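Local coordinates for ABC-type amino acid transport system, periplasmic component (Caldanaerobacter subterraneus subsp. tengcongensis MB4, PDB 4YMX), which binds arginine between its two lobes and serves as the substrate-binding protein of an amino acid ABC transporter, at residues V151-T156 and Q171-S176; Q128-K133 and A189-D194; V117-L122 and A223-K228. All coordinates share one frame; numbering follows the deposited sequence. Where two conformers were deposited one is given.

Contact 1 (V151-T156 and Q171-S176); sequences VQIGTT and QLNRVS. With ARG (arginine), chain C.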
# COMPACT_ATOMS: atom_id res chain seq x y z
N VAL A 151 -2.47 -12.95 -2.51
CA VAL A 151 -2.70 -11.54 -2.79
C VAL A 151 -3.58 -10.92 -1.71
O VAL A 151 -4.33 -11.63 -1.03
CB VAL A 151 -3.41 -11.31 -4.15
CG1 VAL A 151 -2.50 -11.73 -5.30
CG2 VAL A 151 -4.74 -12.06 -4.20
N GLN A 152 -3.51 -9.60 -1.60
CA GLN A 152 -4.33 -8.88 -0.64
C GLN A 152 -5.68 -8.54 -1.25
O GLN A 152 -5.77 -7.99 -2.36
CB GLN A 152 -3.61 -7.61 -0.16
CG GLN A 152 -4.42 -6.79 0.83
CD GLN A 152 -3.58 -5.76 1.54
OE1 GLN A 152 -2.79 -5.03 0.92
NE2 GLN A 152 -3.71 -5.71 2.86
N ILE A 153 -6.74 -8.89 -0.53
CA ILE A 153 -8.10 -8.61 -0.99
C ILE A 153 -8.31 -7.12 -1.25
O ILE A 153 -7.97 -6.28 -0.42
CB ILE A 153 -9.12 -9.07 0.04
CG1 ILE A 153 -9.04 -10.59 0.19
CG2 ILE A 153 -10.53 -8.68 -0.37
CD1 ILE A 153 -9.63 -11.06 1.49
N GLY A 154 -8.84 -6.82 -2.43
CA GLY A 154 -9.27 -5.46 -2.74
C GLY A 154 -8.19 -4.62 -3.38
O GLY A 154 -8.35 -3.41 -3.54
N THR A 155 -7.11 -5.26 -3.80
CA THR A 155 -5.96 -4.52 -4.32
C THR A 155 -5.70 -4.67 -5.82
O THR A 155 -6.20 -5.59 -6.47
CB THR A 155 -4.64 -4.92 -3.61
OG1 THR A 155 -4.35 -6.30 -3.86
CG2 THR A 155 -4.74 -4.66 -2.11
N THR A 156 -4.86 -3.78 -6.34
CA THR A 156 -4.38 -3.92 -7.71
C THR A 156 -3.49 -5.16 -7.85
O THR A 156 -3.39 -5.74 -8.94
CB THR A 156 -3.60 -2.70 -8.15
OG1 THR A 156 -2.55 -2.45 -7.20
CG2 THR A 156 -4.53 -1.48 -8.21
N GLN A 171 -6.53 -15.48 -1.05
CA GLN A 171 -6.90 -14.10 -0.74
C GLN A 171 -6.76 -13.82 0.74
O GLN A 171 -7.37 -14.50 1.57
CB GLN A 171 -8.32 -13.83 -1.22
CG GLN A 171 -8.42 -13.85 -2.74
CD GLN A 171 -9.83 -13.97 -3.25
OE1 GLN A 171 -10.46 -15.02 -3.13
NE2 GLN A 171 -10.34 -12.90 -3.84
N LEU A 172 -5.97 -12.80 1.07
CA LEU A 172 -5.69 -12.46 2.47
C LEU A 172 -6.12 -11.03 2.80
O LEU A 172 -6.03 -10.12 1.97
CB LEU A 172 -4.18 -12.59 2.75
CG LEU A 172 -3.57 -13.99 2.90
CD1 LEU A 172 -4.29 -14.79 4.00
CD2 LEU A 172 -3.55 -14.77 1.58
N ASN A 173 -6.56 -10.83 4.04
CA ASN A 173 -6.84 -9.48 4.53
C ASN A 173 -5.59 -8.62 4.62
O ASN A 173 -5.61 -7.45 4.25
CB ASN A 173 -7.51 -9.53 5.90
CG ASN A 173 -8.91 -10.08 5.83
OD1 ASN A 173 -9.58 -9.98 4.81
ND2 ASN A 173 -9.37 -10.66 6.93
N ARG A 174 -4.51 -9.21 5.14
CA ARG A 174 -3.29 -8.47 5.47
C ARG A 174 -2.07 -9.07 4.79
O ARG A 174 -1.92 -10.30 4.69
CB ARG A 174 -3.07 -8.45 6.99
CG ARG A 174 -4.22 -7.82 7.76
CD ARG A 174 -4.16 -6.31 7.69
NE ARG A 174 -3.26 -5.77 8.71
CZ ARG A 174 -3.32 -4.53 9.19
NH1 ARG A 174 -4.23 -3.68 8.74
NH2 ARG A 174 -2.47 -4.14 10.13
N VAL A 175 -1.19 -8.19 4.34
CA VAL A 175 0.01 -8.59 3.62
C VAL A 175 0.91 -9.49 4.46
O VAL A 175 1.57 -10.39 3.94
CB VAL A 175 0.79 -7.34 3.15
CG1 VAL A 175 2.12 -7.73 2.51
CG2 VAL A 175 -0.06 -6.55 2.16
N SER A 176 0.95 -9.25 5.77
CA SER A 176 1.79 -10.05 6.65
C SER A 176 1.46 -11.54 6.56
O SER A 176 2.35 -12.38 6.63
CB SER A 176 1.69 -9.55 8.09
OG SER A 176 0.33 -9.50 8.49
N ARG C . -1.31 -0.17 -4.27
CA ARG C . -2.21 -1.35 -4.13
C ARG C . -3.67 -0.92 -4.22
O ARG C . -3.97 0.27 -4.26
CB ARG C . -1.96 -2.04 -2.79
CG ARG C . -2.07 -1.13 -1.59
CD ARG C . -2.09 -1.91 -0.28
NE ARG C . -1.86 -1.04 0.86
CZ ARG C . -1.82 -1.45 2.12
NH1 ARG C . -2.00 -2.72 2.43
NH2 ARG C . -1.61 -0.57 3.08
OXT ARG C . -4.56 -1.76 -4.27
O HOH W 1 -7.69 -6.40 2.50

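Contact 2 (Q128-K133 and A189-D194); sequences QVVVVK and AIVVED. With ARG (arginine), chain C.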
# COMPACT_ATOMS: atom_id res chain seq x y z
N GLN A 128 4.29 -3.43 -9.35
CA GLN A 128 3.98 -4.79 -8.90
C GLN A 128 5.14 -5.72 -9.20
O GLN A 128 5.73 -5.66 -10.28
CB GLN A 128 2.73 -5.32 -9.62
CG GLN A 128 1.49 -4.49 -9.38
CD GLN A 128 1.12 -4.43 -7.92
OE1 GLN A 128 1.01 -5.46 -7.25
NE2 GLN A 128 0.94 -3.22 -7.40
N VAL A 129 5.44 -6.60 -8.25
CA VAL A 129 6.43 -7.64 -8.45
C VAL A 129 5.90 -8.96 -7.92
O VAL A 129 4.85 -9.03 -7.30
CB VAL A 129 7.77 -7.32 -7.77
CG1 VAL A 129 8.31 -5.96 -8.22
CG2 VAL A 129 7.66 -7.40 -6.25
N VAL A 130 6.66 -10.02 -8.17
CA VAL A 130 6.35 -11.34 -7.65
C VAL A 130 7.42 -11.73 -6.63
O VAL A 130 8.61 -11.49 -6.84
CB VAL A 130 6.28 -12.36 -8.79
CG1 VAL A 130 6.14 -13.78 -8.24
CG2 VAL A 130 5.12 -12.03 -9.74
N VAL A 131 6.99 -12.28 -5.49
CA VAL A 131 7.91 -12.80 -4.50
C VAL A 131 7.80 -14.32 -4.45
O VAL A 131 6.69 -14.86 -4.43
CB VAL A 131 7.62 -12.23 -3.08
CG1 VAL A 131 8.64 -12.76 -2.07
CG2 VAL A 131 7.63 -10.71 -3.09
N VAL A 132 8.94 -15.00 -4.45
CA VAL A 132 9.00 -16.46 -4.35
C VAL A 132 10.11 -16.85 -3.40
O VAL A 132 10.93 -16.00 -3.02
CB VAL A 132 9.26 -17.12 -5.74
CG1 VAL A 132 8.12 -16.81 -6.71
CG2 VAL A 132 10.60 -16.69 -6.31
N LYS A 133 10.17 -18.12 -3.00
CA LYS A 133 11.31 -18.61 -2.23
C LYS A 133 12.54 -18.69 -3.12
O LYS A 133 12.42 -18.80 -4.35
CB LYS A 133 11.03 -19.99 -1.64
CG LYS A 133 9.94 -20.03 -0.59
CD LYS A 133 10.43 -19.40 0.70
CE LYS A 133 9.80 -20.04 1.92
NZ LYS A 133 10.30 -21.41 2.20
N ALA A 189 3.66 -18.19 -4.73
CA ALA A 189 4.18 -16.85 -4.98
C ALA A 189 3.26 -15.82 -4.36
O ALA A 189 2.11 -16.12 -4.03
CB ALA A 189 4.29 -16.60 -6.49
N ILE A 190 3.79 -14.61 -4.17
CA ILE A 190 3.01 -13.46 -3.73
C ILE A 190 3.08 -12.39 -4.81
O ILE A 190 4.12 -12.21 -5.43
CB ILE A 190 3.61 -12.85 -2.45
CG1 ILE A 190 3.70 -13.88 -1.33
CG2 ILE A 190 2.83 -11.62 -2.00
CD1 ILE A 190 4.55 -13.40 -0.15
N VAL A 191 1.99 -11.66 -5.04
CA VAL A 191 2.07 -10.44 -5.84
C VAL A 191 1.88 -9.24 -4.93
O VAL A 191 0.89 -9.17 -4.20
CB VAL A 191 1.02 -10.40 -6.97
CG1 VAL A 191 1.09 -9.08 -7.72
CG2 VAL A 191 1.24 -11.57 -7.94
N VAL A 192 2.83 -8.32 -4.95
CA VAL A 192 2.84 -7.19 -4.01
C VAL A 192 3.78 -6.13 -4.57
O VAL A 192 4.57 -6.42 -5.46
CB VAL A 192 3.28 -7.68 -2.59
CG1 VAL A 192 4.76 -8.03 -2.57
CG2 VAL A 192 2.95 -6.64 -1.52
N GLU A 193 3.67 -4.90 -4.07
CA GLU A 193 4.52 -3.83 -4.56
C GLU A 193 5.97 -4.03 -4.18
O GLU A 193 6.29 -4.56 -3.11
CB GLU A 193 4.01 -2.47 -4.07
CG GLU A 193 3.09 -1.80 -5.06
CD GLU A 193 1.86 -1.23 -4.40
OE1 GLU A 193 0.86 -1.96 -4.28
OE2 GLU A 193 1.89 -0.05 -4.02
N ASP A 194 6.84 -3.59 -5.08
CA ASP A 194 8.29 -3.76 -4.98
C ASP A 194 8.86 -3.23 -3.67
O ASP A 194 9.60 -3.92 -2.97
CB ASP A 194 8.95 -3.03 -6.16
CG ASP A 194 10.46 -3.21 -6.20
OD1 ASP A 194 10.96 -4.27 -5.76
OD2 ASP A 194 11.15 -2.29 -6.70
N ARG C . -1.31 -0.17 -4.27
CA ARG C . -2.21 -1.35 -4.13
C ARG C . -3.67 -0.92 -4.22
O ARG C . -3.97 0.27 -4.26
CB ARG C . -1.96 -2.04 -2.79
CG ARG C . -2.07 -1.13 -1.59
CD ARG C . -2.09 -1.91 -0.28
NE ARG C . -1.86 -1.04 0.86
CZ ARG C . -1.82 -1.45 2.12
NH1 ARG C . -2.00 -2.72 2.43
NH2 ARG C . -1.61 -0.57 3.08
OXT ARG C . -4.56 -1.76 -4.27

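Contact 3 (V117-L122 and A223-K228); sequences VDFSDL and AVAVAK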
# COMPACT_ATOMS: atom_id res chain seq x y z
N VAL A 117 -14.78 7.25 -4.66
CA VAL A 117 -14.10 8.23 -3.83
C VAL A 117 -13.27 9.18 -4.71
O VAL A 117 -13.10 8.93 -5.90
CB VAL A 117 -13.20 7.57 -2.76
CG1 VAL A 117 -14.02 6.66 -1.84
CG2 VAL A 117 -12.06 6.78 -3.43
N ASP A 118 -12.77 10.26 -4.12
CA ASP A 118 -11.93 11.20 -4.86
C ASP A 118 -10.47 11.04 -4.44
O ASP A 118 -10.17 10.80 -3.27
CB ASP A 118 -12.37 12.64 -4.62
CG ASP A 118 -13.69 12.97 -5.28
OD1 ASP A 118 -14.05 12.30 -6.27
OD2 ASP A 118 -14.36 13.92 -4.82
N PHE A 119 -9.56 11.20 -5.40
CA PHE A 119 -8.13 11.04 -5.13
C PHE A 119 -7.34 12.31 -5.34
O PHE A 119 -7.61 13.11 -6.24
CB PHE A 119 -7.53 9.93 -6.00
CG PHE A 119 -7.92 8.55 -5.58
CD1 PHE A 119 -7.20 7.88 -4.61
CD2 PHE A 119 -9.02 7.93 -6.16
CE1 PHE A 119 -7.56 6.59 -4.22
CE2 PHE A 119 -9.39 6.65 -5.78
CZ PHE A 119 -8.66 5.98 -4.81
N SER A 120 -6.33 12.48 -4.49
CA SER A 120 -5.35 13.54 -4.66
C SER A 120 -4.45 13.26 -5.85
O SER A 120 -4.52 12.20 -6.49
CB SER A 120 -4.49 13.62 -3.41
OG SER A 120 -3.58 12.52 -3.37
N ASP A 121 -3.59 14.23 -6.14
CA ASP A 121 -2.48 14.01 -7.05
C ASP A 121 -1.64 12.85 -6.52
O ASP A 121 -1.62 12.58 -5.31
CB ASP A 121 -1.62 15.27 -7.14
CG ASP A 121 -2.36 16.44 -7.76
OD1 ASP A 121 -3.08 16.22 -8.76
OD2 ASP A 121 -2.20 17.57 -7.27
N LEU A 122 -0.95 12.16 -7.42
CA LEU A 122 -0.04 11.09 -7.00
C LEU A 122 1.08 11.67 -6.13
O LEU A 122 1.58 12.77 -6.38
CB LEU A 122 0.58 10.39 -8.21
CG LEU A 122 -0.34 9.57 -9.10
CD1 LEU A 122 0.39 9.17 -10.36
CD2 LEU A 122 -0.81 8.33 -8.36
N ALA A 223 -1.97 7.62 -4.05
CA ALA A 223 -2.61 8.91 -3.85
C ALA A 223 -3.45 8.86 -2.59
O ALA A 223 -3.78 7.78 -2.11
CB ALA A 223 -3.46 9.29 -5.05
N VAL A 224 -3.81 10.03 -2.06
CA VAL A 224 -4.68 10.12 -0.90
C VAL A 224 -6.13 10.07 -1.36
O VAL A 224 -6.50 10.71 -2.35
CB VAL A 224 -4.45 11.43 -0.12
CG1 VAL A 224 -5.43 11.56 1.03
CG2 VAL A 224 -3.02 11.48 0.41
N ALA A 225 -6.95 9.29 -0.66
CA ALA A 225 -8.38 9.24 -0.96
C ALA A 225 -9.21 10.00 0.07
O ALA A 225 -8.93 9.97 1.28
CB ALA A 225 -8.88 7.80 -1.05
N VAL A 226 -10.19 10.75 -0.43
CA VAL A 226 -11.19 11.38 0.43
C VAL A 226 -12.58 11.02 -0.09
O VAL A 226 -12.73 10.52 -1.20
CB VAL A 226 -11.05 12.94 0.50
CG1 VAL A 226 -9.68 13.33 1.04
CG2 VAL A 226 -11.32 13.58 -0.86
N ALA A 227 -13.59 11.27 0.73
CA ALA A 227 -14.96 10.97 0.32
C ALA A 227 -15.35 11.76 -0.92
O ALA A 227 -14.89 12.88 -1.14
CB ALA A 227 -15.92 11.25 1.44
N LYS A 228 -16.20 11.15 -1.74
CA LYS A 228 -16.70 11.79 -2.95
C LYS A 228 -17.31 13.15 -2.63
O LYS A 228 -18.21 13.26 -1.79
CB LYS A 228 -17.75 10.90 -3.61
CG LYS A 228 -18.31 11.47 -4.90
CD LYS A 228 -17.25 11.55 -5.98
CE LYS A 228 -16.88 10.18 -6.53
NZ LYS A 228 -16.36 10.29 -7.92
O HOH W 2 -13.18 10.80 -8.41

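Contact 1 (V151-T156 and Q171-S176)
Gln-152 holds CG opposite its backbone N (chi1 179°) and stays extended beyond it, which carries its amide past Leu-172 to the backbone of Asn-173 and the side chain of Val-175. There Gln-152 NE2 donates to Asn-173 O at 2.9 Å in an almost straight bond that lies in the amide plane. Gln-152 OE1 accepts from NH1 of the bound arginine at 2.9 Å. These two bonds together fix the amide's rotation, and NE2 has a further weak bond to Asp-46. Val-175 CG2 touches Gln-152 OE1 at 3.4 Å, the two side chains crossing at about a right angle. Ile-153 CG1 rests on Gln-171 CB at 3.6 Å. Its CD1 lies alongside the amide of Asn-173, whose OD1 is bonded to Lys-89. Water 1 donates to both Ile-153 O and Asn-173 O. In the type II turn from Gln-152 to Thr-155, Thr-155 OG1 donates to Gln-152 O and caps helix 156-161 by accepting from Glu-158 N. Thr-156 N bonds to OXT of the ligand at 2.9 Å. Strands 148-152 and 168-172 run parallel, tied by Leu-172 N to Val-151 O and Ile-153 N to Leu-172 O. Helix 156-161 links them as a beta-alpha-beta unit, while helix 175-183 packs against Gln-152 and Leu-172.

Contact 2 (Q128-K133 and A189-D194)
Val-131 and Ile-190 face each other in the close-packed middle of two antiparallel strands, their CB atoms 4.1 Å apart. Backbone bonds run both ways between them, and again between Val-129 and Val-192. CG2 of Val-131 also meets Val-192 CG1 at 4.0 Å, on the face covered by helices 175-183 and 194-201. On this face too, Val-129 CG1 reaches Asp-194 CB at 3.6 Å; the carboxylate of Asp-194 is bonded to Tyr-211. On the other face Val-130 CG1 packs on Ala-189 CB at 3.8 Å, and Val-132 CG1 touches the same methyl.

The end toward the ligand is looser. Gln-128 bends at chi2 (-60°) and brings its amide back to Glu-193. Gln-128 NE2 makes only a weak bond to Glu-193 OE1, at 3.4 Å, with amide and carboxylate planes 58° apart. Gln-128 OE1 is bonded more firmly, to Ser-157. Glu-193 OE1 takes a stronger bond from the amino group of the bound arginine, 2.8 Å from its N. The opposite charges probably strengthen this grip. A central strand delivering an acidic residue from its C-terminal end to the ligand's alpha-amino group is a feature of the amino-acid pocket in family 3 periplasmic binding proteins.

Contact 3 (V117-L122 and A223-K228)
Strands 117-122 and 223-227 run antiparallel, their axes 4.5 Å apart at the closest and their directions 154° apart. Asp-118 and Val-226 form a hydrogen-bonded pair, with bonds in both directions. Phe-119 and Ala-225 form the non-hydrogen-bonded pair next to it.

At Ser-120 the ladder changes. Ser-120 N still donates to Val-224 O, but the return bond runs from Val-224 N to Ser-120 OG, at 2.8 Å. Chi1 of 74° sets OG between the backbone N and the carbonyl carbon, on the side of the partner strand. Ser-120 OG passes its own hydrogen to Asp-121 O, also at 2.8 Å. The methyl of Ala-223 packs beside it.

The ring of Phe-119 lies obliquely against the two alanines. Phe-119 CE1 is 3.6 Å from Ala-225 CB, and its CD1 is 4.0 Å from Ala-223 CB. Met-107, Pro-109 and helix 111-114 also touch this ring. Val-117 CG2 meets Ala-225 CB on the same face, where Leu-95 of helix 91-96 joins them. On the other face, helix 231-247 covers Ser-120, Val-224 and Val-226.

In the conformer given, Lys-228 bends at chi2 and chi3, and its side chain crosses that of Asp-118 at about a right angle. Lys-228 NZ then lies a long 3.5 Å from Asp-118 OD1, a tentative salt bridge, and has a second partner in Lys-114 O. The carboxylate has its own second partner in Gly-229 N. The charged pair is probably a weak tie. Ser-120 OG, gripped by two short bonds, is held in rotation and takes the place of a backbone acceptor for Val-224 N.

Overall arrangement
Contacts 1 and 2 lie in one five-stranded sheet, where strands 148-152 and 189-193 are neighbours. Their centres are 12 Å apart, and Val-151 CG1 packs on Val-191 CB at 4.1 Å. Both reach the same bound arginine: contact 1 holds its guanidinium group and carboxylate, contact 2 its amino group. Contact 3 belongs to the other five-stranded sheet, with its centre 20 Å from that of contact 1 and 26 Å from that of contact 2. The Phe-119 side chain is still about 7 Å from the ligand. Strands 117-124 and 128-133 are consecutive, so the chain passes from one sheet to the other between them. Arg-113, Thr-108, Ser-44, Ala-105 and Gly-106 also bond to the arginine.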